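PDB 6UM4: malate dehydrogenase from Naegleria fowleri, which probably catalyses the reversible oxidation of malate to oxaloacetate with a nicotinamide adenine dinucleotide as the hydride acceptor. Local coordinates for residues V98-S103 against E121-N126; G104-I109 against P137-A142; S112-I117 against E144-E149; E149-A154 against E159-T164; A174-L179 against K341-W346. One frame throughout, in Å; residues are numbered along the deposited sequence. Where two conformers were deposited one is given.

Contact 1: residues V98-S103 against E121-N126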
# COMPACT_ATOMS: atom_id res chain seq x y z
N VAL A 98 -16.97 11.36 -3.00
CA VAL A 98 -16.08 12.37 -3.56
C VAL A 98 -15.30 11.74 -4.71
O VAL A 98 -15.14 10.51 -4.79
CB VAL A 98 -15.12 12.95 -2.51
CG1 VAL A 98 -15.90 13.54 -1.35
CG2 VAL A 98 -14.15 11.85 -2.03
N THR A 99 -14.82 12.59 -5.61
CA THR A 99 -14.09 12.18 -6.82
C THR A 99 -12.63 12.60 -6.72
O THR A 99 -12.33 13.78 -6.47
CB THR A 99 -14.74 12.83 -8.04
OG1 THR A 99 -16.06 12.32 -8.19
CG2 THR A 99 -13.95 12.53 -9.30
N ILE A 100 -11.71 11.66 -6.96
CA ILE A 100 -10.27 11.92 -6.88
C ILE A 100 -9.64 11.61 -8.23
O ILE A 100 -9.72 10.48 -8.71
CB ILE A 100 -9.59 11.08 -5.78
CG1 ILE A 100 -10.35 11.16 -4.46
CG2 ILE A 100 -8.15 11.53 -5.58
CD1 ILE A 100 -10.27 9.83 -3.66
N THR A 101 -8.97 12.59 -8.82
CA THR A 101 -8.23 12.39 -10.06
C THR A 101 -6.76 12.13 -9.75
O THR A 101 -6.14 12.90 -9.02
CB THR A 101 -8.35 13.61 -10.98
OG1 THR A 101 -9.74 13.90 -11.20
CG2 THR A 101 -7.68 13.34 -12.32
N VAL A 102 -6.19 11.07 -10.32
CA VAL A 102 -4.79 10.73 -10.11
C VAL A 102 -4.14 10.59 -11.48
O VAL A 102 -4.58 9.77 -12.30
CB VAL A 102 -4.59 9.45 -9.28
CG1 VAL A 102 -3.10 9.17 -9.12
CG2 VAL A 102 -5.27 9.56 -7.92
N SER A 103 -3.11 11.40 -11.74
CA SER A 103 -2.33 11.27 -12.96
C SER A 103 -1.17 10.30 -12.73
O SER A 103 -0.94 9.83 -11.62
CB SER A 103 -1.84 12.64 -13.43
OG SER A 103 -0.86 13.14 -12.53
N GLU A 121 -8.21 4.84 3.80
CA GLU A 121 -7.20 5.43 4.69
C GLU A 121 -7.01 6.92 4.43
O GLU A 121 -6.90 7.71 5.37
CB GLU A 121 -5.87 4.68 4.54
CG GLU A 121 -4.73 5.19 5.44
CD GLU A 121 -3.44 4.42 5.20
OE1 GLU A 121 -3.47 3.48 4.36
OE2 GLU A 121 -2.40 4.75 5.82
N MET A 122 -6.98 7.32 3.16
CA MET A 122 -6.68 8.72 2.86
C MET A 122 -7.78 9.65 3.36
O MET A 122 -7.49 10.69 3.97
CB MET A 122 -6.46 8.91 1.36
CG MET A 122 -6.03 10.34 1.05
SD MET A 122 -5.50 10.55 -0.65
CE MET A 122 -7.08 10.77 -1.46
N LEU A 123 -9.04 9.29 3.14
CA LEU A 123 -10.14 10.22 3.41
C LEU A 123 -11.08 9.77 4.51
O LEU A 123 -12.02 10.52 4.83
CB LEU A 123 -10.95 10.48 2.13
CG LEU A 123 -10.20 11.13 0.96
CD1 LEU A 123 -11.10 11.41 -0.26
CD2 LEU A 123 -9.48 12.41 1.42
N GLY A 124 -10.90 8.59 5.08
CA GLY A 124 -11.75 8.14 6.16
C GLY A 124 -12.60 6.94 5.75
O GLY A 124 -13.03 6.81 4.60
N GLU A 125 -12.88 6.07 6.73
CA GLU A 125 -13.53 4.80 6.46
C GLU A 125 -14.99 4.94 6.05
O GLU A 125 -15.57 3.97 5.54
CB GLU A 125 -13.44 3.89 7.70
N ASN A 126 -15.60 6.11 6.24
CA ASN A 126 -16.99 6.32 5.87
C ASN A 126 -17.15 7.26 4.67
O ASN A 126 -18.24 7.80 4.46
CB ASN A 126 -17.77 6.84 7.08
CG ASN A 126 -17.91 5.78 8.16
OD1 ASN A 126 -18.35 4.66 7.90
ND2 ASN A 126 -17.52 6.13 9.39
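V98 and L123 bring the two backbones to their closest approach, with CA atoms 9.4 Å apart. That leaves a gap which only side chains can bridge. On one side is the strand 98-102; on the other, M122 and L123 belong to the loop that follows helix 108-118 and leads to strand 129-134. V98 and I100, alternate residues of the strand, point toward the loop, and M122 and L123 point back.

One methyl of L123, CD1, takes part in two of the three touches. V98 reaches it tip to tip, CG2 to CD1 at 3.6 Å. CG1 of V98 is anti to the carbonyl carbon (chi1 -57°), which leaves CG2 between the backbone N and the carbonyl carbon, facing the loop. I100 meets the same L123 methyl end-on, its CD1 lying 3.8 Å from L123 CD1. The strand, first along the chain and an inner one of the parallel sheet, belongs to a Rossmann-type NAD-binding domain, and this loop covers part of one sheet face beyond the end of the first helix, where I117 packs on both I100 and M122.

M122 comes in over a longer path: its CG runs anti to the backbone N (chi1 -175°), then the chain bends at chi3 (83°), which turns the terminal methyl toward the strand. CE of M122 stops 4.0 Å from I100 CD1. L123 also rests on Y176, and M122 on I178, both on neighbouring strand 176-179.

Contact 2: residues G104-I109 against P137-A142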
# COMPACT_ATOMS: atom_id res chain seq x y z
N GLY A 104 -0.47 9.96 -13.80
CA GLY A 104 0.59 8.97 -13.69
C GLY A 104 0.15 7.69 -13.03
O GLY A 104 0.92 7.06 -12.30
N ALA A 105 -1.10 7.27 -13.29
CA ALA A 105 -1.75 6.23 -12.50
C ALA A 105 -1.19 4.82 -12.75
O ALA A 105 -1.59 3.90 -12.05
CB ALA A 105 -3.25 6.24 -12.77
N CYS A 106 -0.31 4.64 -13.72
CA CYS A 106 0.35 3.37 -13.99
C CYS A 106 1.70 3.25 -13.31
O CYS A 106 2.31 2.18 -13.35
CB CYS A 106 0.53 3.18 -15.49
SG CYS A 106 -0.88 2.42 -16.31
N GLY A 107 2.19 4.32 -12.70
CA GLY A 107 3.53 4.34 -12.14
C GLY A 107 3.66 3.62 -10.80
O GLY A 107 2.69 3.13 -10.21
N GLN A 108 4.90 3.59 -10.32
CA GLN A 108 5.21 2.84 -9.10
C GLN A 108 4.60 3.51 -7.87
O GLN A 108 4.05 2.83 -6.99
CB GLN A 108 6.72 2.68 -8.95
CG GLN A 108 7.31 1.67 -9.93
CD GLN A 108 6.62 0.32 -9.86
OE1 GLN A 108 6.41 -0.24 -8.78
NE2 GLN A 108 6.25 -0.21 -11.03
N ILE A 109 4.64 4.85 -7.82
CA ILE A 109 3.99 5.56 -6.72
C ILE A 109 2.49 5.27 -6.71
O ILE A 109 1.90 4.99 -5.66
CB ILE A 109 4.28 7.07 -6.83
CG1 ILE A 109 5.74 7.39 -6.43
CG2 ILE A 109 3.29 7.83 -5.99
CD1 ILE A 109 6.11 8.86 -6.70
N PRO A 137 -1.33 8.29 -23.49
CA PRO A 137 -2.09 7.44 -24.42
C PRO A 137 -1.52 6.03 -24.57
O PRO A 137 -2.27 5.05 -24.64
CB PRO A 137 -2.01 8.21 -25.74
CG PRO A 137 -1.80 9.64 -25.34
CD PRO A 137 -0.95 9.59 -24.10
N GLU A 138 -0.20 5.92 -24.61
CA GLU A 138 0.48 4.65 -24.85
C GLU A 138 0.46 3.71 -23.65
O GLU A 138 0.94 2.58 -23.77
CB GLU A 138 1.91 4.93 -25.30
CG GLU A 138 2.69 5.85 -24.36
CD GLU A 138 2.46 7.34 -24.65
OE1 GLU A 138 1.54 7.66 -25.43
OE2 GLU A 138 3.18 8.18 -24.08
N ALA A 139 -0.06 4.14 -22.49
CA ALA A 139 -0.12 3.31 -21.30
C ALA A 139 -1.54 2.87 -20.95
O ALA A 139 -1.77 2.38 -19.84
CB ALA A 139 0.51 4.03 -20.10
N MET A 140 -2.51 3.08 -21.84
CA MET A 140 -3.89 2.77 -21.51
C MET A 140 -4.13 1.27 -21.37
O MET A 140 -4.95 0.85 -20.54
CB MET A 140 -4.84 3.39 -22.54
CG MET A 140 -4.81 4.91 -22.51
SD MET A 140 -5.03 5.63 -20.86
CE MET A 140 -6.75 5.21 -20.63
N LYS A 141 -3.45 0.44 -22.17
CA LYS A 141 -3.62 -1.00 -22.01
C LYS A 141 -3.17 -1.44 -20.62
O LYS A 141 -3.86 -2.21 -19.95
CB LYS A 141 -2.85 -1.77 -23.08
N ALA A 142 -2.03 -0.92 -20.15
CA ALA A 142 -1.57 -1.24 -18.81
C ALA A 142 -2.49 -0.66 -17.74
O ALA A 142 -2.67 -1.27 -16.67
CB ALA A 142 -0.14 -0.73 -18.60
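C106 is the one residue of 104-109 that reaches 137-142, and it does so with its sulfur, against A139 and A142. Two conformers were deposited for C106, so the contacts of SG hold for one of them.

The polar side of the contact is slight: SG lies 3.6 Å from the carbonyl oxygen of A139. The van der Waals side consists of two methyls and a backbone carbon. SG stands 4.0 Å from CB of A142 and 4.3 Å from CB of A139, and it also approaches the A142 backbone, with SG to A142 C at 3.8 Å. Since A139 and A142 are three residues apart, at the N-cap and in the first turn of helix 140-151, both methyls turn to the same partner. The backbones come near here too, with C106 CA 6.9 Å from A142 CA.

Backbone hydrogen bonds act inside the segments. A type I turn from G104 to G107 is closed by G107 N to G104 O at 3.0 Å, and it carries C106 at its third position, pointing toward 137-142; G104 enters it with positive phi (52°). G104 and G107, in the loop between the first strand and the first helix, match the glycine-rich loop of Rossmann dinucleotide-binding domains, which in relatives lies against the cofactor's pyrophosphate.

The loop is also held by E135, whose OE2 accepts from C106 N just beyond strand 129-134. A105 is backbone-bonded to L134 of that strand, while L143 and V146, further along helix 140-151, pack against C106, and I109 faces helix 332-348.

Contact 3: residues S112-I117 against E144-E149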
# COMPACT_ATOMS: atom_id res chain seq x y z
N SER A 112 1.23 1.96 -5.11
CA SER A 112 1.02 1.96 -3.66
C SER A 112 -0.07 2.93 -3.24
O SER A 112 -0.82 2.64 -2.29
CB SER A 112 2.33 2.28 -2.93
OG SER A 112 3.25 1.21 -3.05
N LEU A 113 -0.21 4.06 -3.93
CA LEU A 113 -1.16 5.09 -3.51
C LEU A 113 -2.61 4.64 -3.63
O LEU A 113 -3.43 4.88 -2.73
CB LEU A 113 -0.95 6.34 -4.35
CG LEU A 113 -1.89 7.47 -3.99
CD1 LEU A 113 -1.29 8.23 -2.82
CD2 LEU A 113 -2.08 8.39 -5.18
N LEU A 114 -2.98 4.06 -4.76
CA LEU A 114 -4.41 3.94 -5.05
C LEU A 114 -5.08 2.99 -4.06
O LEU A 114 -6.22 3.23 -3.64
CB LEU A 114 -4.60 3.48 -6.50
CG LEU A 114 -4.08 4.49 -7.54
CD1 LEU A 114 -4.20 3.88 -8.94
CD2 LEU A 114 -4.77 5.85 -7.47
N PHE A 115 -4.39 1.90 -3.65
CA PHE A 115 -4.98 0.97 -2.70
C PHE A 115 -5.17 1.61 -1.33
O PHE A 115 -6.13 1.27 -0.62
CB PHE A 115 -4.13 -0.32 -2.57
CG PHE A 115 -4.30 -1.29 -3.72
CD1 PHE A 115 -5.11 -2.40 -3.60
CD2 PHE A 115 -3.64 -1.08 -4.93
CE1 PHE A 115 -5.28 -3.28 -4.66
CE2 PHE A 115 -3.81 -1.93 -5.99
CZ PHE A 115 -4.63 -3.05 -5.86
N ARG A 116 -4.32 2.56 -0.95
CA ARG A 116 -4.45 3.26 0.31
C ARG A 116 -5.38 4.47 0.19
O ARG A 116 -5.62 5.18 1.17
CB ARG A 116 -3.06 3.68 0.85
CG ARG A 116 -2.19 2.45 1.15
CD ARG A 116 -0.80 2.82 1.62
NE ARG A 116 -0.86 3.40 2.96
CZ ARG A 116 0.18 3.93 3.59
NH1 ARG A 116 1.37 3.97 3.01
NH2 ARG A 116 0.02 4.43 4.80
N ILE A 117 -5.89 4.71 -1.01
CA ILE A 117 -7.10 5.51 -1.16
C ILE A 117 -8.34 4.62 -1.10
O ILE A 117 -9.27 4.86 -0.33
CB ILE A 117 -7.05 6.31 -2.48
CG1 ILE A 117 -5.91 7.33 -2.44
CG2 ILE A 117 -8.36 7.05 -2.73
CD1 ILE A 117 -5.69 7.93 -3.81
N GLU A 144 -5.69 -0.47 -17.77
CA GLU A 144 -6.76 -1.44 -17.55
C GLU A 144 -6.34 -2.48 -16.51
O GLU A 144 -7.18 -2.98 -15.76
CB GLU A 144 -7.13 -2.13 -18.86
CG GLU A 144 -7.48 -1.19 -19.99
CD GLU A 144 -8.96 -0.96 -20.14
OE1 GLU A 144 -9.68 -0.95 -19.11
OE2 GLU A 144 -9.41 -0.77 -21.29
N GLY A 145 -5.06 -2.85 -16.50
CA GLY A 145 -4.57 -3.74 -15.46
C GLY A 145 -4.66 -3.13 -14.08
O GLY A 145 -4.89 -3.83 -13.08
N VAL A 146 -4.41 -1.83 -13.98
CA VAL A 146 -4.54 -1.16 -12.70
C VAL A 146 -5.97 -1.26 -12.20
O VAL A 146 -6.22 -1.52 -11.01
CB VAL A 146 -4.08 0.31 -12.82
CG1 VAL A 146 -4.35 1.09 -11.52
CG2 VAL A 146 -2.59 0.36 -13.15
N LYS A 147 -6.94 -1.03 -13.08
CA LYS A 147 -8.33 -1.12 -12.66
C LYS A 147 -8.65 -2.54 -12.20
O LYS A 147 -9.28 -2.74 -11.16
CB LYS A 147 -9.25 -0.68 -13.80
CG LYS A 147 -10.72 -0.81 -13.47
CD LYS A 147 -11.58 -0.34 -14.61
CE LYS A 147 -13.04 -0.52 -14.30
NZ LYS A 147 -13.39 -1.95 -14.06
N MET A 148 -8.17 -3.53 -12.94
CA MET A 148 -8.40 -4.92 -12.57
C MET A 148 -7.88 -5.22 -11.17
O MET A 148 -8.58 -5.82 -10.36
CB MET A 148 -7.73 -5.84 -13.59
CG MET A 148 -8.52 -5.97 -14.87
SD MET A 148 -7.73 -7.10 -16.01
CE MET A 148 -7.00 -5.97 -17.17
N GLU A 149 -6.66 -4.76 -10.86
CA GLU A 149 -6.11 -5.05 -9.53
C GLU A 149 -6.91 -4.36 -8.45
O GLU A 149 -7.17 -4.95 -7.40
CB GLU A 149 -4.64 -4.64 -9.47
CG GLU A 149 -3.70 -5.54 -10.25
CD GLU A 149 -2.32 -5.68 -9.58
OE1 GLU A 149 -1.37 -5.01 -10.05
OE2 GLU A 149 -2.20 -6.43 -8.56
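The ring of F115 meets E149 edge-on: CB of E149 lies in the ring plane, 3.9 Å from CZ. The carbonyl oxygen of E149 comes to the same end of the ring from an oblique direction, 3.5 Å from CZ and 3.7 Å from CE1. With CG anti to the carbonyl carbon (chi1 -77°), F115 extends from the side of helix 108-118 across to helix 140-151, placing CZ foremost. A333 of the second subunit also packs on F115.

One turn back along helix 140-151, V146 takes over the contact. Its CG1 meets CD1 of L114 at 3.8 Å, and the two side chains cross at about a right angle. CA atoms of the two helices stay 9.2 Å apart at both L114-V146 and F115-E149, close enough for one layer of side chains. These are the first two helices of the Rossmann domain, lying side by side on one face of its parallel sheet; L114 and V146 both also rest on L133 of strand 129-134.

Within this apolar setting E149 keeps CB against the phenyl edge and carries its carboxylate on to the dimer interface. There OE1 forms a salt bridge with R327 of the second subunit, and OE2 bonds S334 OG of that subunit. The buried charge is thus answered across the interface, which would be expected to favour the ionised carboxylate.

Contact 4: residues E149-A154 against E159-T164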
# COMPACT_ATOMS: atom_id res chain seq x y z
N GLU A 149 -6.66 -4.76 -10.86
CA GLU A 149 -6.11 -5.05 -9.53
C GLU A 149 -6.91 -4.36 -8.45
O GLU A 149 -7.17 -4.95 -7.40
CB GLU A 149 -4.64 -4.64 -9.47
CG GLU A 149 -3.70 -5.54 -10.25
CD GLU A 149 -2.32 -5.68 -9.58
OE1 GLU A 149 -1.37 -5.01 -10.05
OE2 GLU A 149 -2.20 -6.43 -8.56
N LEU A 150 -7.32 -3.12 -8.70
CA LEU A 150 -8.12 -2.40 -7.72
C LEU A 150 -9.49 -3.04 -7.51
O LEU A 150 -9.95 -3.15 -6.38
CB LEU A 150 -8.29 -0.95 -8.16
CG LEU A 150 -7.13 -0.00 -7.87
CD1 LEU A 150 -7.38 1.33 -8.58
CD2 LEU A 150 -6.98 0.18 -6.38
N ASP A 151 -10.16 -3.44 -8.61
CA ASP A 151 -11.41 -4.18 -8.46
C ASP A 151 -11.22 -5.42 -7.60
O ASP A 151 -12.02 -5.69 -6.70
CB ASP A 151 -11.97 -4.57 -9.82
CG ASP A 151 -12.52 -3.38 -10.58
OD1 ASP A 151 -12.98 -2.42 -9.91
OD2 ASP A 151 -12.47 -3.41 -11.83
N ASP A 152 -10.13 -6.15 -7.83
CA ASP A 152 -9.81 -7.36 -7.07
C ASP A 152 -9.48 -7.07 -5.62
O ASP A 152 -9.31 -8.02 -4.85
CB ASP A 152 -8.62 -8.08 -7.71
CG ASP A 152 -8.95 -8.60 -9.08
OD1 ASP A 152 -10.16 -8.64 -9.40
OD2 ASP A 152 -8.04 -8.97 -9.84
N GLY A 153 -9.35 -5.79 -5.24
CA GLY A 153 -9.31 -5.46 -3.84
C GLY A 153 -10.64 -5.54 -3.15
O GLY A 153 -10.67 -5.57 -1.91
N ALA A 154 -11.74 -5.61 -3.90
CA ALA A 154 -13.07 -5.76 -3.33
C ALA A 154 -13.35 -4.67 -2.31
O ALA A 154 -13.79 -4.93 -1.18
CB ALA A 154 -13.25 -7.15 -2.71
N GLU A 159 -16.44 3.34 -5.41
CA GLU A 159 -17.71 3.33 -6.13
C GLU A 159 -17.51 3.33 -7.64
O GLU A 159 -18.40 2.86 -8.37
CB GLU A 159 -18.56 4.53 -5.72
CG GLU A 159 -19.98 4.16 -5.32
CD GLU A 159 -20.30 4.57 -3.89
OE1 GLU A 159 -20.53 5.78 -3.67
OE2 GLU A 159 -20.30 3.69 -3.00
N GLU A 160 -16.38 3.83 -8.13
CA GLU A 160 -16.16 3.89 -9.56
C GLU A 160 -14.67 3.99 -9.82
O GLU A 160 -13.94 4.60 -9.04
CB GLU A 160 -16.87 5.09 -10.21
CG GLU A 160 -16.85 5.07 -11.73
CD GLU A 160 -17.24 6.39 -12.37
OE1 GLU A 160 -17.66 7.32 -11.65
OE2 GLU A 160 -17.15 6.48 -13.62
N ILE A 161 -14.23 3.40 -10.93
CA ILE A 161 -12.89 3.60 -11.47
C ILE A 161 -13.05 4.00 -12.93
O ILE A 161 -13.48 3.19 -13.75
CB ILE A 161 -12.01 2.35 -11.36
CG1 ILE A 161 -11.95 1.85 -9.91
CG2 ILE A 161 -10.61 2.65 -11.86
CD1 ILE A 161 -11.27 0.47 -9.77
N TYR A 162 -12.70 5.24 -13.26
CA TYR A 162 -12.77 5.75 -14.62
C TYR A 162 -11.36 5.95 -15.16
O TYR A 162 -10.50 6.50 -14.46
CB TYR A 162 -13.56 7.07 -14.67
CG TYR A 162 -13.63 7.71 -16.04
CD1 TYR A 162 -14.56 7.30 -16.98
CD2 TYR A 162 -12.75 8.74 -16.39
CE1 TYR A 162 -14.62 7.90 -18.25
CE2 TYR A 162 -12.80 9.33 -17.64
CZ TYR A 162 -13.74 8.92 -18.57
OH TYR A 162 -13.77 9.53 -19.81
N LEU A 163 -11.12 5.48 -16.39
CA LEU A 163 -9.80 5.51 -17.02
C LEU A 163 -9.81 6.44 -18.23
O LEU A 163 -10.75 6.40 -19.02
CB LEU A 163 -9.39 4.12 -17.50
CG LEU A 163 -9.55 2.90 -16.61
CD1 LEU A 163 -8.98 1.71 -17.34
CD2 LEU A 163 -8.87 3.09 -15.28
N THR A 164 -8.74 7.22 -18.41
CA THR A 164 -8.70 8.11 -19.56
C THR A 164 -7.28 8.57 -19.83
O THR A 164 -6.42 8.58 -18.94
CB THR A 164 -9.63 9.32 -19.38
OG1 THR A 164 -9.52 10.19 -20.51
CG2 THR A 164 -9.30 10.10 -18.13
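I161 packs its outermost methyl into the end of helix 140-151, between L150 and D151. The buried side, toward L150, is carbon against carbon. CD1 of I161 lies 3.7 Å from CB of L150, and the L150 methyl CD1 follows at 4.2 Å, so the isoleucine presses near the root of the leucine more than against its end. The shape of I161 allows this: CG1 is anti to the carbonyl carbon (chi1 -55°) and the chain then runs extended, chi2 171°, straight out from the strand to the helix. The backbones stay well apart, D151 CA to I161 CA being 8.5 Å.

Helix 140-151 and strand 158-164 are the second half of a beta-alpha-beta unit that starts with strand 129-134, and this contact lies where the chain leaves the helix and turns back to an edge strand of the sheet within this chain. L150 faces inward, onto L131 as well as onto L114 and F115 of helix 108-118.

D151 marks the partly exposed, polar side. Its side chain runs alongside I161, pointing the other way, and OD1 nonetheless makes the shortest touch, 3.4 Å from I161 CD1, a van der Waals one. The other oxygen, OD2, is taken by K147 in a salt bridge one turn earlier on the helix. Here the helix unwinds through a type I turn from D151 to A154, closed by A154 N to D151 O at 2.8 Å. Within this turn D152 forms a salt bridge with R319 of the second subunit.

Contact 5: residues A174-L179 against K341-W346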
# COMPACT_ATOMS: atom_id res chain seq x y z
N ALA A 174 -13.78 16.73 -10.30
CA ALA A 174 -12.79 16.38 -9.29
C ALA A 174 -13.01 17.18 -8.02
O ALA A 174 -13.21 18.40 -8.07
CB ALA A 174 -11.38 16.60 -9.83
N ASP A 175 -13.02 16.49 -6.88
CA ASP A 175 -12.93 17.13 -5.58
C ASP A 175 -11.50 17.17 -5.09
O ASP A 175 -11.14 18.04 -4.28
CB ASP A 175 -13.77 16.39 -4.54
CG ASP A 175 -15.21 16.40 -4.86
OD1 ASP A 175 -15.78 17.50 -5.00
OD2 ASP A 175 -15.78 15.29 -4.97
N TYR A 176 -10.69 16.22 -5.56
CA TYR A 176 -9.30 16.07 -5.19
C TYR A 176 -8.51 15.69 -6.43
O TYR A 176 -9.02 14.98 -7.31
CB TYR A 176 -9.13 14.99 -4.13
CG TYR A 176 -9.92 15.26 -2.88
CD1 TYR A 176 -9.49 16.20 -1.95
CD2 TYR A 176 -11.10 14.60 -2.62
CE1 TYR A 176 -10.22 16.46 -0.79
CE2 TYR A 176 -11.83 14.84 -1.47
CZ TYR A 176 -11.39 15.77 -0.56
OH TYR A 176 -12.14 16.02 0.58
N ALA A 177 -7.28 16.17 -6.51
CA ALA A 177 -6.39 15.74 -7.58
C ALA A 177 -4.99 15.54 -7.01
O ALA A 177 -4.47 16.42 -6.32
CB ALA A 177 -6.39 16.73 -8.75
N ILE A 178 -4.40 14.39 -7.30
CA ILE A 178 -3.03 14.08 -6.91
C ILE A 178 -2.24 13.92 -8.19
O ILE A 178 -2.54 13.05 -9.01
CB ILE A 178 -2.94 12.81 -6.03
CG1 ILE A 178 -3.72 13.03 -4.74
CG2 ILE A 178 -1.48 12.47 -5.70
CD1 ILE A 178 -3.82 11.81 -3.87
N LEU A 179 -1.26 14.81 -8.40
CA LEU A 179 -0.58 14.91 -9.68
C LEU A 179 0.78 14.25 -9.57
O LEU A 179 1.75 14.88 -9.12
CB LEU A 179 -0.48 16.38 -10.09
CG LEU A 179 -1.87 16.99 -10.15
CD1 LEU A 179 -1.89 18.36 -10.78
CD2 LEU A 179 -2.82 16.01 -10.92
N LYS A 341 -0.41 10.68 3.55
CA LYS A 341 -0.40 11.49 4.76
C LYS A 341 -0.70 12.96 4.46
O LYS A 341 -1.44 13.62 5.20
CB LYS A 341 0.95 11.35 5.49
CG LYS A 341 1.15 10.01 6.27
CD LYS A 341 2.54 9.98 6.89
CE LYS A 341 2.70 8.88 7.93
NZ LYS A 341 2.87 7.52 7.35
N HIS A 342 -0.11 13.50 3.39
CA HIS A 342 -0.35 14.89 3.04
C HIS A 342 -1.84 15.14 2.81
O HIS A 342 -2.42 16.09 3.36
CB HIS A 342 0.47 15.27 1.81
CG HIS A 342 0.21 16.67 1.30
ND1 HIS A 342 1.19 17.64 1.26
CD2 HIS A 342 -0.91 17.25 0.81
CE1 HIS A 342 0.68 18.76 0.77
NE2 HIS A 342 -0.59 18.56 0.50
N MET A 343 -2.49 14.32 1.97
CA MET A 343 -3.91 14.54 1.69
C MET A 343 -4.76 14.29 2.93
O MET A 343 -5.69 15.05 3.21
CB MET A 343 -4.38 13.64 0.55
CG MET A 343 -3.77 13.99 -0.77
SD MET A 343 -4.16 15.69 -1.15
CE MET A 343 -5.96 15.71 -0.96
N HIS A 344 -4.45 13.23 3.66
CA HIS A 344 -5.22 12.89 4.85
C HIS A 344 -5.25 14.05 5.84
O HIS A 344 -6.32 14.43 6.33
CB HIS A 344 -4.63 11.64 5.51
CG HIS A 344 -5.19 11.38 6.86
ND1 HIS A 344 -4.75 12.03 7.99
CD2 HIS A 344 -6.20 10.56 7.26
CE1 HIS A 344 -5.46 11.63 9.03
NE2 HIS A 344 -6.34 10.73 8.62
N ASP A 345 -4.07 14.60 6.16
CA ASP A 345 -3.98 15.74 7.07
C ASP A 345 -4.64 16.99 6.48
O ASP A 345 -5.30 17.75 7.21
CB ASP A 345 -2.50 16.00 7.41
CG ASP A 345 -1.85 14.83 8.18
OD1 ASP A 345 -2.58 13.88 8.57
OD2 ASP A 345 -0.62 14.86 8.41
N TRP A 346 -4.49 17.23 5.17
CA TRP A 346 -5.14 18.38 4.54
C TRP A 346 -6.65 18.35 4.76
O TRP A 346 -7.27 19.38 5.06
CB TRP A 346 -4.81 18.38 3.04
CG TRP A 346 -4.89 19.73 2.33
CD1 TRP A 346 -5.29 20.93 2.86
CD2 TRP A 346 -4.53 20.00 0.96
NE1 TRP A 346 -5.20 21.92 1.91
CE2 TRP A 346 -4.73 21.38 0.74
CE3 TRP A 346 -4.07 19.20 -0.10
CZ2 TRP A 346 -4.48 21.99 -0.50
CZ3 TRP A 346 -3.80 19.80 -1.33
CH2 TRP A 346 -4.02 21.19 -1.52
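Two residues beyond M343, the side chain that meets Y176 and I178, the carboxylate of D345 is gripped from several sides: OD2 by R250 in a salt bridge and by N350 ND2, OD1 by its neighbour H344. The contact joins the two domains of the lactate/malate dehydrogenase fold: strand 176-179 belongs to the parallel Rossmann sheet, and helix 332-348, of the C-terminal domain, packs on it through M343.

H344 ND1 gives a 2.9 Å bond within 341-346 to D345 OD1, nearly straight at 164°. The oxygen lies in the imidazole plane, while the donor comes to it on the anti side, somewhat out of the carboxylate plane. Together these partners fix the carboxylate's rotation, and the positive charge of R250 would be expected to favour the ionised form.

M343 is the one residue of 341-346 that touches the strand. I178 lies along its flank with the chain heading the opposite way, CD1 3.8 Å and CG1 4.1 Å from M343 CG. L220, on the next strand of the sheet, and M122 also pack against M343.

Beyond CG the methionine bends at both chi2 (-58°) and chi3 (-53°), and so its methyl turns to the tyrosine and away from the isoleucine. Y176 lies obliquely to it. The closest point is the single ring carbon CD1 of Y176, 3.7 Å from M343 CE.

In the fold
Contacts 1 and 5 sit 7 Å apart between centres, joined through neighbouring strands 98-102 and 176-179, where T101 N bonds Y176 O at 2.8 Å. Contacts 3 and 4, also 7 Å apart, share E149 and pack F115 CE2 on L150 CD2 at 3.8 Å. Contact 3 is tied to contact 1 by the salt bridge E121 OE2 to R116 NH2, 2.6 Å. Contact 2 uses the same two helices as contact 3, about 11 Å away between centres, and lies about 19 Å from contact 1. Its glycine-rich loop, directly following strand 98-102, marks the probable cofactor site, while contacts 3 and 4 lead to the second subunit.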